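Side-chain contacts in alpha-L-rhamnosidase (PDB 6GSZ), which probably hydrolyses terminal non-reducing alpha-L-rhamnose residues in alpha-L-rhamnosides: residues 16-20 against 21-25; 159-163 against 164-168; 440-443 against 444-448; 510-513 against 514-518; 614-617 against 618-622. All coordinates share one frame; numbering follows the deposited sequence. Where two conformers were deposited one is given.

Contact 1 of 5, residues 16-20 against 21-25; sequences LGIGE and TQPRV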
loop_
_atom_site.group_PDB
_atom_site.type_symbol
_atom_site.label_atom_id
_atom_site.label_comp_id
_atom_site.label_asym_id
_atom_site.label_seq_id
_atom_site.Cartn_x
_atom_site.Cartn_y
_atom_site.Cartn_z
ATOM N N LEU A 16 -4.906 15.702 11.457
ATOM C CA LEU A 16 -6.122 15.915 12.270
ATOM C C LEU A 16 -6.453 14.606 13.000
ATOM O O LEU A 16 -6.749 13.588 12.353
ATOM C CB LEU A 16 -7.267 16.404 11.381
ATOM C CG LEU A 16 -8.617 16.482 12.101
ATOM C CD1 LEU A 16 -8.558 17.454 13.269
ATOM C CD2 LEU A 16 -9.743 16.841 11.139
ATOM N N GLY A 17 -6.420 14.656 14.331
ATOM C CA GLY A 17 -6.787 13.527 15.149
ATOM C C GLY A 17 -5.690 12.494 15.329
ATOM O O GLY A 17 -5.941 11.303 15.544
ATOM N N ILE A 18 -4.432 12.973 15.285
ATOM C CA ILE A 18 -3.263 12.106 15.328
ATOM C C ILE A 18 -3.020 11.574 16.749
ATOM O O ILE A 18 -3.538 12.068 17.760
ATOM C CB ILE A 18 -2.020 12.802 14.745
ATOM C CG1 ILE A 18 -1.545 13.968 15.597
ATOM C CG2 ILE A 18 -2.296 13.231 13.306
ATOM C CD1 ILE A 18 -0.172 14.493 15.223
ATOM N N GLY A 19 -2.140 10.580 16.829
ATOM C CA GLY A 19 -1.804 9.926 18.079
ATOM C C GLY A 19 -0.633 10.550 18.828
ATOM O O GLY A 19 -0.394 10.226 19.978
ATOM N N GLU A 20 0.118 11.421 18.175
ATOM C CA GLU A 20 1.367 11.987 18.738
ATOM C C GLU A 20 1.063 13.330 19.411
ATOM O O GLU A 20 0.440 14.194 18.814
ATOM C CB GLU A 20 2.429 12.214 17.658
ATOM C CG GLU A 20 2.850 10.936 16.979
ATOM C CD GLU A 20 1.977 10.462 15.815
ATOM O OE1 GLU A 20 1.248 11.311 15.227
ATOM O OE2 GLU A 20 2.133 9.271 15.449
ATOM N N THR A 21 1.563 13.517 20.627
ATOM C CA THR A 21 1.493 14.829 21.298
ATOM C C THR A 21 2.772 15.636 21.036
ATOM O O THR A 21 2.755 16.868 21.244
ATOM C CB THR A 21 1.336 14.659 22.803
ATOM O OG1 THR A 21 2.451 13.942 23.324
ATOM C CG2 THR A 21 0.042 13.959 23.131
ATOM N N GLN A 22 3.836 14.967 20.559
ATOM C CA GLN A 22 5.115 15.636 20.209
ATOM C C GLN A 22 5.472 15.181 18.794
ATOM O O GLN A 22 6.506 14.534 18.572
ATOM C CB GLN A 22 6.206 15.311 21.234
ATOM C CG GLN A 22 5.871 15.766 22.646
ATOM C CD GLN A 22 6.895 15.328 23.658
ATOM O OE1 GLN A 22 7.881 15.998 23.878
ATOM N NE2 GLN A 22 6.710 14.163 24.204
ATOM N N PRO A 23 4.650 15.492 17.775
ATOM C CA PRO A 23 4.876 14.971 16.424
ATOM C C PRO A 23 6.146 15.571 15.825
ATOM O O PRO A 23 6.369 16.798 15.928
ATOM C CB PRO A 23 3.638 15.435 15.649
ATOM C CG PRO A 23 3.187 16.650 16.390
ATOM C CD PRO A 23 3.433 16.317 17.851
ATOM N N ARG A 24 6.931 14.727 15.143
ATOM C CA ARG A 24 8.107 15.212 14.426
ATOM C C ARG A 24 7.649 15.970 13.185
ATOM O O ARG A 24 6.565 15.716 12.648
ATOM C CB ARG A 24 9.028 14.025 14.100
ATOM C CG ARG A 24 9.611 13.369 15.356
ATOM C CD ARG A 24 10.333 12.092 15.037
ATOM N NE ARG A 24 9.427 11.086 14.532
ATOM C CZ ARG A 24 9.779 10.029 13.819
ATOM N NH1 ARG A 24 11.066 9.826 13.546
ATOM N NH2 ARG A 24 8.865 9.174 13.350
ATOM N N VAL A 25 8.524 16.876 12.715
ATOM C CA VAL A 25 8.223 17.810 11.657
ATOM C C VAL A 25 9.208 17.586 10.513
ATOM O O VAL A 25 10.403 17.418 10.735
ATOM C CB VAL A 25 8.270 19.271 12.162
ATOM C CG1 VAL A 25 7.750 20.223 11.104
ATOM C CG2 VAL A 25 7.517 19.414 13.485
HETATM O O HOH W 1 1.658 10.652 22.244
#
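Between Ile-18 and Pro-23 the chain leaves a strand and bends through a loop that no direct hydrogen bond closes, with one water bridging Gly-19 O and Thr-21 N at its tip. That water donates to Gly-19 O at 3.1 Å and accepts from Thr-21 N at 3.3 Å. Inside the bend the contact is apolar. The delta methyl CD1 of Ile-18 comes within 3.9 Å of Pro-23 CB, and the two side chains cross at about a right angle. CD1 meets the ring at CB and, slightly farther off, CG. This reach depends on chi1 of 67°, which wedges CG1 between the backbone N and the carbonyl carbon, with chi2 then running extended. Glu-20 adds only its root to the packing: its CB lies 4.0 Å from Pro-23 CB, while a bend at chi2 (85°) turns the carboxylate aside, where OE1 is hydrogen-bonded to His-12. Glu-20 O, 3.8 Å from Pro-23 CD, is buried by the turn and has no hydrogen-bonding partner in the model. The loop belongs to the N-terminal immunoglobulin-like domain. Strand 15-18 is an outermost strand of its sheet and runs parallel to strand 99-103, whose Val-101 touches both Ile-18 and Pro-23; Pro-23 also packs on Phe-9 of strand 3-9 and on Trp-67.

Contact 2 of 5, residues 159-163 against 164-168; sequences ARIND and QRVGD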
loop_
_atom_site.group_PDB
_atom_site.type_symbol
_atom_site.label_atom_id
_atom_site.label_comp_id
_atom_site.label_asym_id
_atom_site.label_seq_id
_atom_site.Cartn_x
_atom_site.Cartn_y
_atom_site.Cartn_z
ATOM N N ALA A 159 -20.965 8.071 7.684
ATOM C CA ALA A 159 -21.678 9.016 8.522
ATOM C C ALA A 159 -22.166 10.224 7.729
ATOM O O ALA A 159 -21.544 10.670 6.768
ATOM C CB ALA A 159 -20.826 9.493 9.674
ATOM N N ARG A 160 -23.340 10.718 8.142
ATOM C CA ARG A 160 -23.947 11.923 7.569
ATOM C C ARG A 160 -24.392 12.818 8.729
ATOM O O ARG A 160 -24.971 12.332 9.720
ATOM C CB ARG A 160 -25.167 11.587 6.703
ATOM C CG ARG A 160 -24.911 10.564 5.606
ATOM C CD ARG A 160 -26.056 10.306 4.646
ATOM N NE ARG A 160 -26.157 11.442 3.734
ATOM C CZ ARG A 160 -25.386 11.639 2.658
ATOM N NH1 ARG A 160 -24.456 10.756 2.333
ATOM N NH2 ARG A 160 -25.559 12.722 1.910
ATOM N N ILE A 161 -24.205 14.130 8.595
ATOM C CA ILE A 161 -24.709 15.072 9.557
ATOM C C ILE A 161 -25.605 16.046 8.800
ATOM O O ILE A 161 -25.163 16.677 7.825
ATOM C CB ILE A 161 -23.600 15.819 10.297
ATOM C CG1 ILE A 161 -22.881 14.864 11.244
ATOM C CG2 ILE A 161 -24.167 17.020 11.058
ATOM C CD1 ILE A 161 -21.590 15.470 11.846
ATOM N N ASN A 162 -26.895 16.110 9.174
ATOM C CA ASN A 162 -27.868 16.928 8.438
ATOM C C ASN A 162 -27.835 16.628 6.924
ATOM O O ASN A 162 -27.808 17.551 6.098
ATOM C CB ASN A 162 -27.660 18.407 8.754
ATOM C CG ASN A 162 -27.711 18.708 10.237
ATOM O OD1 ASN A 162 -28.615 18.228 10.930
ATOM N ND2 ASN A 162 -26.813 19.531 10.757
ATOM N N ASP A 163 -27.815 15.326 6.581
ATOM C CA ASP A 163 -27.758 14.797 5.198
ATOM C C ASP A 163 -26.544 15.278 4.392
ATOM O O ASP A 163 -26.602 15.291 3.161
ATOM C CB ASP A 163 -29.038 15.069 4.398
ATOM C CG ASP A 163 -29.171 14.154 3.174
ATOM O OD1 ASP A 163 -28.655 12.961 3.198
ATOM O OD2 ASP A 163 -29.766 14.618 2.197
ATOM N N GLN A 164 -25.453 15.622 5.058
ATOM C CA GLN A 164 -24.187 15.887 4.383
ATOM C C GLN A 164 -23.208 14.785 4.781
ATOM O O GLN A 164 -22.990 14.553 5.991
ATOM C CB GLN A 164 -23.665 17.243 4.821
ATOM C CG GLN A 164 -24.616 18.382 4.513
ATOM C CD GLN A 164 -24.456 19.513 5.503
ATOM O OE1 GLN A 164 -24.794 19.410 6.711
ATOM N NE2 GLN A 164 -23.928 20.601 4.994
ATOM N N ARG A 165 -22.572 14.158 3.792
ATOM C CA ARG A 165 -21.605 13.124 4.097
ATOM C C ARG A 165 -20.471 13.702 4.949
ATOM O O ARG A 165 -19.937 14.753 4.629
ATOM C CB ARG A 165 -21.051 12.471 2.826
ATOM C CG ARG A 165 -20.338 11.154 3.151
ATOM C CD ARG A 165 -19.643 10.567 1.958
ATOM N NE ARG A 165 -19.362 9.156 2.165
ATOM C CZ ARG A 165 -18.248 8.685 2.751
ATOM N NH1 ARG A 165 -17.363 9.520 3.321
ATOM N NH2 ARG A 165 -18.026 7.380 2.725
ATOM N N VAL A 166 -20.062 12.973 5.986
ATOM C CA VAL A 166 -18.924 13.349 6.808
ATOM C C VAL A 166 -17.661 12.782 6.175
ATOM O O VAL A 166 -17.478 11.602 6.128
ATOM C CB VAL A 166 -19.032 12.881 8.259
ATOM C CG1 VAL A 166 -17.800 13.227 9.069
ATOM C CG2 VAL A 166 -20.318 13.409 8.894
ATOM N N GLY A 167 -16.803 13.702 5.720
ATOM C CA GLY A 167 -15.541 13.345 5.112
ATOM C C GLY A 167 -15.688 12.655 3.773
ATOM O O GLY A 167 -16.789 12.474 3.256
ATOM N N ASP A 168 -14.556 12.188 3.262
ATOM C CA ASP A 168 -14.460 11.516 1.960
ATOM C C ASP A 168 -13.724 10.175 2.064
ATOM O O ASP A 168 -13.185 9.650 1.072
ATOM C CB ASP A 168 -13.807 12.419 0.930
ATOM C CG ASP A 168 -12.398 12.850 1.281
ATOM O OD1 ASP A 168 -11.892 12.406 2.318
ATOM O OD2 ASP A 168 -11.831 13.630 0.496
HETATM O O HOH W 2 -18.347 8.972 7.040
#
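A tight beta hairpin with a type I' turn from Ile-161 to Gln-164 brings Arg-160 against Arg-165 at the outer edge of a five-stranded antiparallel sheet. The turn is defined by positive phi at both Asn-162 (51°) and Asp-163 (58°). Ile-161 and Gln-164 form the hydrogen-bonded pair: Ile-161 N donates to Gln-164 O at 2.9 Å and Gln-164 N returns to Ile-161 O at 3.0 Å. Beyond the non-hydrogen-bonded pair Arg-160/Arg-165, Val-166 N reaches Ala-159 O at 2.8 Å, nearly straight at 174°. Val-166 CG2 then packs 3.8 Å from Ile-161 CG1 and 4.0 Å from Ala-159 CB. Arg-165 extends away to a salt bridge with Glu-158, a calcium ligand, so the hairpin adjoins that metal site. Arg-160 instead bends at chi3 and curls over the turn, one face of its guanidinium passing over Arg-165 N, which sits toward the rim of the group. Its grip on Asp-163 is side-on, NE to OD1 at 3.0 Å in a salt bridge and NH2 to the backbone O at 3.0 Å.

Contact 3 of 5, residues 440-443 against 444-448; sequences SKLH and ENILW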
loop_
_atom_site.group_PDB
_atom_site.type_symbol
_atom_site.label_atom_id
_atom_site.label_comp_id
_atom_site.label_asym_id
_atom_site.label_seq_id
_atom_site.Cartn_x
_atom_site.Cartn_y
_atom_site.Cartn_z
ATOM N N SER A 440 7.441 1.188 -21.172
ATOM C CA SER A 440 6.663 2.273 -20.529
ATOM C C SER A 440 5.298 1.746 -20.044
ATOM O O SER A 440 4.870 2.089 -18.929
ATOM C CB SER A 440 6.447 3.466 -21.431
ATOM O OG SER A 440 7.683 4.041 -21.796
ATOM N N LYS A 441 4.633 0.920 -20.866
ATOM C CA LYS A 441 3.352 0.364 -20.453
ATOM C C LYS A 441 3.529 -0.590 -19.267
ATOM O O LYS A 441 2.666 -0.631 -18.376
ATOM C CB LYS A 441 2.679 -0.359 -21.620
ATOM C CG LYS A 441 1.322 -0.984 -21.290
ATOM C CD LYS A 441 0.285 0.021 -20.833
ATOM C CE LYS A 441 -1.137 -0.482 -20.948
ATOM N NZ LYS A 441 -2.113 0.548 -20.493
ATOM N N LEU A 442 4.594 -1.392 -19.269
ATOM C CA LEU A 442 4.898 -2.257 -18.110
ATOM C C LEU A 442 4.899 -1.439 -16.811
ATOM O O LEU A 442 4.288 -1.849 -15.821
ATOM C CB LEU A 442 6.229 -2.971 -18.298
ATOM C CG LEU A 442 6.672 -3.849 -17.130
ATOM C CD1 LEU A 442 5.644 -4.957 -16.843
ATOM C CD2 LEU A 442 8.073 -4.403 -17.406
ATOM N N HIS A 443 5.566 -0.288 -16.801
ATOM C CA HIS A 443 5.602 0.535 -15.605
ATOM C C HIS A 443 4.182 1.010 -15.226
ATOM O O HIS A 443 3.826 1.007 -14.064
ATOM C CB HIS A 443 6.615 1.686 -15.714
ATOM C CG HIS A 443 6.781 2.341 -14.388
ATOM N ND1 HIS A 443 5.988 3.404 -13.963
ATOM C CD2 HIS A 443 7.635 2.064 -13.380
ATOM C CE1 HIS A 443 6.363 3.737 -12.733
ATOM N NE2 HIS A 443 7.391 2.931 -12.367
ATOM N N GLU A 444 3.394 1.455 -16.212
ATOM C CA GLU A 444 2.015 1.855 -15.947
ATOM C C GLU A 444 1.240 0.685 -15.306
ATOM O O GLU A 444 0.446 0.881 -14.352
ATOM C CB GLU A 444 1.417 2.404 -17.242
ATOM C CG GLU A 444 0.019 2.932 -17.058
ATOM C CD GLU A 444 -0.549 3.778 -18.198
ATOM O OE1 GLU A 444 0.151 4.016 -19.189
ATOM O OE2 GLU A 444 -1.704 4.195 -18.068
ATOM N N ASN A 445 1.483 -0.525 -15.803
ATOM C CA ASN A 445 0.793 -1.710 -15.292
ATOM C C ASN A 445 1.203 -2.013 -13.848
ATOM O O ASN A 445 0.343 -2.412 -13.037
ATOM C CB ASN A 445 1.047 -2.949 -16.150
ATOM C CG ASN A 445 0.411 -2.858 -17.523
ATOM O OD1 ASN A 445 -0.243 -1.853 -17.875
ATOM N ND2 ASN A 445 0.643 -3.897 -18.319
ATOM N N ILE A 446 2.480 -1.793 -13.518
ATOM C CA ILE A 446 2.963 -1.956 -12.153
ATOM C C ILE A 446 2.304 -0.940 -11.224
ATOM O O ILE A 446 1.797 -1.252 -10.115
ATOM C CB ILE A 446 4.497 -1.829 -12.097
ATOM C CG1 ILE A 446 5.132 -2.978 -12.887
ATOM C CG2 ILE A 446 4.997 -1.779 -10.665
ATOM C CD1 ILE A 446 6.638 -2.819 -13.119
ATOM N N LEU A 447 2.236 0.281 -11.702
ATOM C CA LEU A 447 1.550 1.365 -10.974
ATOM C C LEU A 447 0.089 0.966 -10.671
ATOM O O LEU A 447 -0.384 1.146 -9.516
ATOM C CB LEU A 447 1.612 2.626 -11.841
ATOM C CG LEU A 447 0.763 3.817 -11.423
ATOM C CD1 LEU A 447 1.189 4.394 -10.101
ATOM C CD2 LEU A 447 0.744 4.871 -12.522
ATOM N N TRP A 448 -0.610 0.465 -11.685
ATOM C CA TRP A 448 -1.979 0.062 -11.473
ATOM C C TRP A 448 -2.105 -1.155 -10.542
ATOM O O TRP A 448 -3.120 -1.230 -9.802
ATOM C CB TRP A 448 -2.689 -0.174 -12.814
ATOM C CG TRP A 448 -3.145 1.101 -13.444
ATOM C CD1 TRP A 448 -2.562 1.768 -14.484
ATOM C CD2 TRP A 448 -4.344 1.848 -13.136
ATOM N NE1 TRP A 448 -3.278 2.885 -14.797
ATOM C CE2 TRP A 448 -4.424 2.918 -14.051
ATOM C CE3 TRP A 448 -5.414 1.666 -12.247
ATOM C CZ2 TRP A 448 -5.448 3.867 -14.024
ATOM C CZ3 TRP A 448 -6.452 2.566 -12.248
ATOM C CH2 TRP A 448 -6.465 3.660 -13.115
HETATM O O HOH W 3 -2.086 0.271 -17.633
HETATM O O HOH W 4 -1.417 3.193 -21.523
#
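Residues 440-443 and 444-448 are consecutive turns of helix 437-453, and Lys-441 faces Asn-445 one turn along. Four i-to-i+4 backbone bonds establish the helical geometry, from Glu-444 N to Ser-440 O through Leu-447 N to His-443 O; the bond from Asn-445 N to Lys-441 O measures 2.8 Å. Lys-441 starts with CG opposite its own amide nitrogen (chi1 180°) and then kinks at chi2 (60°), which carries its aliphatic end across the amide of Asn-445 at about a right angle. Both Lys-441 CD and CE come within 3.5 Å of Asn-445 OD1. The ammonium does not bond that oxygen directly; a water 2.9 Å from NZ lies between them. A second water joins NZ to Glu-444 OE1, 4.3 Å away and too far for a salt bridge. Another flank is apolar: Leu-442 CG approaches Ile-446 CD1 at 4.1 Å, leucine backed by Trp-727 and Leu-728, isoleucine by Phe-477 and Ile-484. His-443 meets His-772 and Phe-432, and its NE2 is hydrogen-bonded to His-772. In this helix of the six-hairpin glycosidase domain, Asn-445 is anchored by ND2 donating to Gly-735 O. The lysine ammonium thus reaches Asn-445 OD1 through water while its methylenes touch that oxygen directly; the link to Glu-444 is water-borne and described for one of two glutamate conformers, so the electrostatic coupling is probably modest.

Contact 4 of 5, residues 510-513 against 514-518; sequences PYVI and PNIHG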
loop_
_atom_site.group_PDB
_atom_site.type_symbol
_atom_site.label_atom_id
_atom_site.label_comp_id
_atom_site.label_asym_id
_atom_site.label_seq_id
_atom_site.Cartn_x
_atom_site.Cartn_y
_atom_site.Cartn_z
ATOM N N PRO A 510 2.668 -14.951 11.222
ATOM C CA PRO A 510 1.620 -15.582 10.421
ATOM C C PRO A 510 1.803 -15.254 8.943
ATOM O O PRO A 510 2.395 -14.249 8.593
ATOM C CB PRO A 510 0.327 -15.013 10.971
ATOM C CG PRO A 510 0.680 -14.629 12.370
ATOM C CD PRO A 510 2.108 -14.112 12.292
ATOM N N TYR A 511 1.296 -16.109 8.077
ATOM C CA TYR A 511 1.439 -15.913 6.639
ATOM C C TYR A 511 0.805 -14.624 6.139
ATOM O O TYR A 511 1.304 -13.997 5.217
ATOM C CB TYR A 511 0.931 -17.122 5.850
ATOM C CG TYR A 511 1.638 -18.413 6.186
ATOM C CD1 TYR A 511 2.924 -18.457 6.717
ATOM C CD2 TYR A 511 1.026 -19.614 5.858
ATOM C CE1 TYR A 511 3.498 -19.672 7.053
ATOM C CE2 TYR A 511 1.606 -20.826 6.159
ATOM C CZ TYR A 511 2.849 -20.861 6.756
ATOM O OH TYR A 511 3.423 -22.060 7.079
ATOM N N VAL A 512 -0.367 -14.295 6.695
ATOM C CA VAL A 512 -1.058 -13.066 6.333
ATOM C C VAL A 512 -1.310 -12.209 7.566
ATOM O O VAL A 512 -1.470 -12.729 8.665
ATOM C CB VAL A 512 -2.385 -13.304 5.589
ATOM C CG1 VAL A 512 -2.167 -14.238 4.411
ATOM C CG2 VAL A 512 -3.516 -13.845 6.465
ATOM N N ILE A 513 -1.287 -10.891 7.340
ATOM C CA ILE A 513 -1.485 -9.895 8.380
ATOM C C ILE A 513 -2.463 -8.864 7.857
ATOM O O ILE A 513 -2.226 -8.217 6.817
ATOM C CB ILE A 513 -0.185 -9.166 8.717
ATOM C CG1 ILE A 513 0.946 -10.118 9.124
ATOM C CG2 ILE A 513 -0.404 -8.078 9.746
ATOM C CD1 ILE A 513 0.771 -10.863 10.453
ATOM N N PRO A 514 -3.603 -8.614 8.545
ATOM C CA PRO A 514 -4.050 -9.299 9.776
ATOM C C PRO A 514 -4.246 -10.813 9.610
ATOM O O PRO A 514 -4.550 -11.300 8.495
ATOM C CB PRO A 514 -5.417 -8.651 10.031
ATOM C CG PRO A 514 -5.275 -7.238 9.432
ATOM C CD PRO A 514 -4.482 -7.500 8.162
ATOM N N ASN A 515 -3.984 -11.524 10.699
ATOM C CA ASN A 515 -3.971 -12.970 10.663
ATOM C C ASN A 515 -5.395 -13.525 10.902
ATOM O O ASN A 515 -5.864 -13.490 12.031
ATOM C CB ASN A 515 -2.998 -13.511 11.697
ATOM C CG ASN A 515 -3.038 -15.016 11.806
ATOM O OD1 ASN A 515 -3.337 -15.673 10.803
ATOM N ND2 ASN A 515 -2.636 -15.528 12.984
ATOM N N ILE A 516 -5.972 -14.144 9.867
ATOM C CA ILE A 516 -7.292 -14.762 9.960
ATOM C C ILE A 516 -7.177 -16.267 10.166
ATOM O O ILE A 516 -8.196 -16.927 10.214
ATOM C CB ILE A 516 -8.142 -14.455 8.711
ATOM C CG1 ILE A 516 -7.474 -14.925 7.409
ATOM C CG2 ILE A 516 -8.466 -12.990 8.704
ATOM C CD1 ILE A 516 -8.381 -15.117 6.223
ATOM N N HIS A 517 -5.964 -16.825 10.206
ATOM C CA HIS A 517 -5.720 -18.269 10.136
ATOM C C HIS A 517 -5.350 -18.915 11.480
ATOM O O HIS A 517 -5.126 -20.154 11.515
ATOM C CB HIS A 517 -4.629 -18.598 9.104
ATOM C CG HIS A 517 -5.016 -18.231 7.711
ATOM N ND1 HIS A 517 -4.145 -17.656 6.814
ATOM C CD2 HIS A 517 -6.182 -18.385 7.033
ATOM C CE1 HIS A 517 -4.777 -17.447 5.652
ATOM N NE2 HIS A 517 -6.025 -17.871 5.771
ATOM N N GLY A 518 -5.290 -18.165 12.573
ATOM C CA GLY A 518 -4.991 -18.794 13.888
ATOM C C GLY A 518 -3.501 -19.079 14.056
ATOM O O GLY A 518 -2.694 -18.390 13.436
HETATM O O HOH W 5 -1.968 -16.167 8.370
#
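The peptide bond between Ile-513 and Pro-514 is cis, bringing their CA atoms to 3.0 Å and folding the chain sharply. An Asx turn follows directly: Asn-515 OD1 accepts from His-517 N at 2.9 Å, the donor standing above the carbonyl plane. With Asn-515 CG opposite its backbone nitrogen (chi1 174°), the amide lies across the Pro-510 ring at about a right angle, Pro-510 CB being 3.5 Å from Asn-515 CG. On the other flank, Val-512 CG2 approaches His-517 ND1 at 3.9 Å and Ile-516 CG1 at 4.2 Å. One water bridges the two segments, lying 3.0 Å from Val-512 N, which donates to it, and also contacting Asn-515 OD1 and His-517 ND1. This loop of the six-hairpin glycosidase domain backs the sugar pocket: Val-512 touches Trp-470 and Tyr-511 meets Trp-578 edge-to-face, both tryptophans belonging to the pocket that holds a glucose molecule. The asparagine amide is fixed at its other end too, ND2 donating to Gly-518 O at 2.9 Å and 171°, with the acceptor in the amide plane.

Contact 5 of 5, residues 614-617 against 618-622; sequences ANIS and TSLSK. With NAG (2-acetamido-2-deoxy-beta-D-glucopyranose), chain C.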
loop_
_atom_site.group_PDB
_atom_site.type_symbol
_atom_site.label_atom_id
_atom_site.label_comp_id
_atom_site.label_asym_id
_atom_site.label_seq_id
_atom_site.Cartn_x
_atom_site.Cartn_y
_atom_site.Cartn_z
ATOM N N ALA A 614 21.998 -7.636 11.356
ATOM C CA ALA A 614 23.301 -7.073 11.735
ATOM C C ALA A 614 23.333 -5.585 11.375
ATOM O O ALA A 614 23.731 -4.766 12.195
ATOM C CB ALA A 614 24.437 -7.813 11.071
ATOM N N ASN A 615 22.925 -5.261 10.140
ATOM C CA ASN A 615 23.014 -3.912 9.620
ATOM C C ASN A 615 22.052 -2.981 10.353
ATOM O O ASN A 615 22.413 -1.851 10.701
ATOM C CB ASN A 615 22.857 -3.890 8.106
ATOM C CG ASN A 615 24.065 -4.487 7.416
ATOM O OD1 ASN A 615 24.956 -5.086 8.062
ATOM N ND2 ASN A 615 24.094 -4.351 6.106
ATOM N N ILE A 616 20.828 -3.471 10.614
ATOM C CA ILE A 616 19.864 -2.667 11.381
ATOM C C ILE A 616 20.405 -2.413 12.789
ATOM O O ILE A 616 20.293 -1.304 13.329
ATOM C CB ILE A 616 18.492 -3.386 11.428
ATOM C CG1 ILE A 616 17.831 -3.406 10.055
ATOM C CG2 ILE A 616 17.629 -2.770 12.496
ATOM C CD1 ILE A 616 16.703 -4.441 10.026
ATOM N N SER A 617 21.009 -3.465 13.378
ATOM C CA SER A 617 21.600 -3.334 14.714
ATOM C C SER A 617 22.657 -2.211 14.701
ATOM O O SER A 617 22.669 -1.384 15.588
ATOM C CB SER A 617 22.184 -4.677 15.192
ATOM O OG SER A 617 21.153 -5.651 15.287
ATOM N N THR A 618 23.515 -2.199 13.679
ATOM C CA THR A 618 24.528 -1.157 13.561
ATOM C C THR A 618 23.893 0.235 13.432
ATOM O O THR A 618 24.295 1.179 14.105
ATOM C CB THR A 618 25.429 -1.490 12.381
ATOM O OG1 THR A 618 26.077 -2.728 12.647
ATOM C CG2 THR A 618 26.463 -0.415 12.157
ATOM N N SER A 619 22.853 0.351 12.610
ATOM C CA SER A 619 22.152 1.627 12.404
ATOM C C SER A 619 21.621 2.161 13.739
ATOM O O SER A 619 21.561 3.391 13.956
ATOM C CB SER A 619 21.033 1.504 11.381
ATOM O OG SER A 619 21.533 1.184 10.089
ATOM N N LEU A 620 21.160 1.232 14.593
ATOM C CA LEU A 620 20.552 1.578 15.885
ATOM C C LEU A 620 21.534 1.588 17.053
ATOM O O LEU A 620 21.147 1.787 18.166
ATOM C CB LEU A 620 19.441 0.572 16.191
ATOM C CG LEU A 620 18.220 0.628 15.281
ATOM C CD1 LEU A 620 17.226 -0.467 15.652
ATOM C CD2 LEU A 620 17.541 1.998 15.271
ATOM N N SER A 621 22.835 1.481 16.769
ATOM C CA SER A 621 23.872 1.529 17.828
ATOM C C SER A 621 23.656 0.435 18.871
ATOM O O SER A 621 23.898 0.616 20.060
ATOM C CB SER A 621 23.954 2.883 18.497
ATOM O OG SER A 621 24.918 3.628 17.850
ATOM N N LYS A 622 23.266 -0.750 18.406
ATOM C CA LYS A 622 23.161 -1.923 19.243
ATOM C C LYS A 622 24.377 -2.819 18.937
ATOM O O LYS A 622 24.341 -3.715 18.101
ATOM C CB LYS A 622 21.833 -2.630 18.980
ATOM C CG LYS A 622 20.605 -1.818 19.334
ATOM C CD LYS A 622 19.339 -2.565 19.082
ATOM C CE LYS A 622 18.078 -1.726 19.128
ATOM N NZ LYS A 622 17.806 -1.226 20.472
HETATM C C1 NAG C . 25.178 -4.923 5.356
HETATM C C2 NAG C . 24.803 -5.034 3.889
HETATM C C3 NAG C . 25.984 -5.605 3.087
HETATM C C4 NAG C . 27.242 -4.813 3.381
HETATM C C5 NAG C . 27.469 -4.710 4.884
HETATM C C6 NAG C . 28.677 -3.851 5.249
HETATM C C7 NAG C . 22.526 -5.452 3.124
HETATM C C8 NAG C . 21.419 -6.467 3.072
HETATM N N2 NAG C . 23.636 -5.848 3.740
HETATM O O3 NAG C . 25.668 -5.540 1.696
HETATM O O4 NAG C . 28.336 -5.557 2.808
HETATM O O5 NAG C . 26.305 -4.114 5.478
HETATM O O6 NAG C . 28.530 -2.495 4.756
HETATM O O7 NAG C . 22.399 -4.336 2.667
HETATM O O HOH W 6 26.725 -4.433 10.486
#
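Ile-616 and Leu-620, one turn apart at the end of helix 598-619, form the tight side of this contact. Their side chains lie side by side and point the same way, Ile-616 CG2 being 3.9 Å from Leu-620 CD1, and both rest on Tyr-552 of helix 545-562. Ser-617 is held there as well, its OG hydrogen-bonded to Tyr-552 and to Leu-613 O. The loose side carries sugar and water. Asn-615 ND2 is covalently bound to C1 of an N-acetylglucosamine at 1.4 Å; chi1 of -71° sets the asparagine CG opposite the carbonyl carbon, beside the backbone N. The sugar is also hydrogen-bonded to Asp-611. A water donates to Asn-615 OD1 at 3.1 Å and lies 2.8 Å from Thr-618 OG1, whose proton could serve more than one acceptor. Beyond Leu-620 the helix is closed by the backbone: Lys-622 N reaches back to Ser-617 O at 2.9 Å and 168°, and Ser-621 N to Thr-618 O at 3.1 Å. With Ser-621 at positive phi (58°), this is a Schellman motif, and Asn-615, Ile-616 and Ser-617 spell the Asn-X-Ser sequon of N-glycosylation.

Overall arrangement
The five contacts follow one another along the chain; none nests in or crosses another, and each spans ten residues or fewer. Contact 1 closes the bend between strands 15-18 and 25-30 of the immunoglobulin-like domain, and contact 2 the hairpin of strands 156-161 and 164-165 in the alpha-L-rhamnosidase N-terminal domain; their nearest atoms are about 9 Å apart. The remaining three share the six-hairpin glycosidase domain: contact 3 joins successive turns within helix 437-453, contact 4 folds the loop between helices 488-503 and 530-542, and contact 5 ends helix 598-619 just before helix 623-644. Contacts 2 and 5 lie on opposite sides of the chain's centre, their own centres about 48 Å apart.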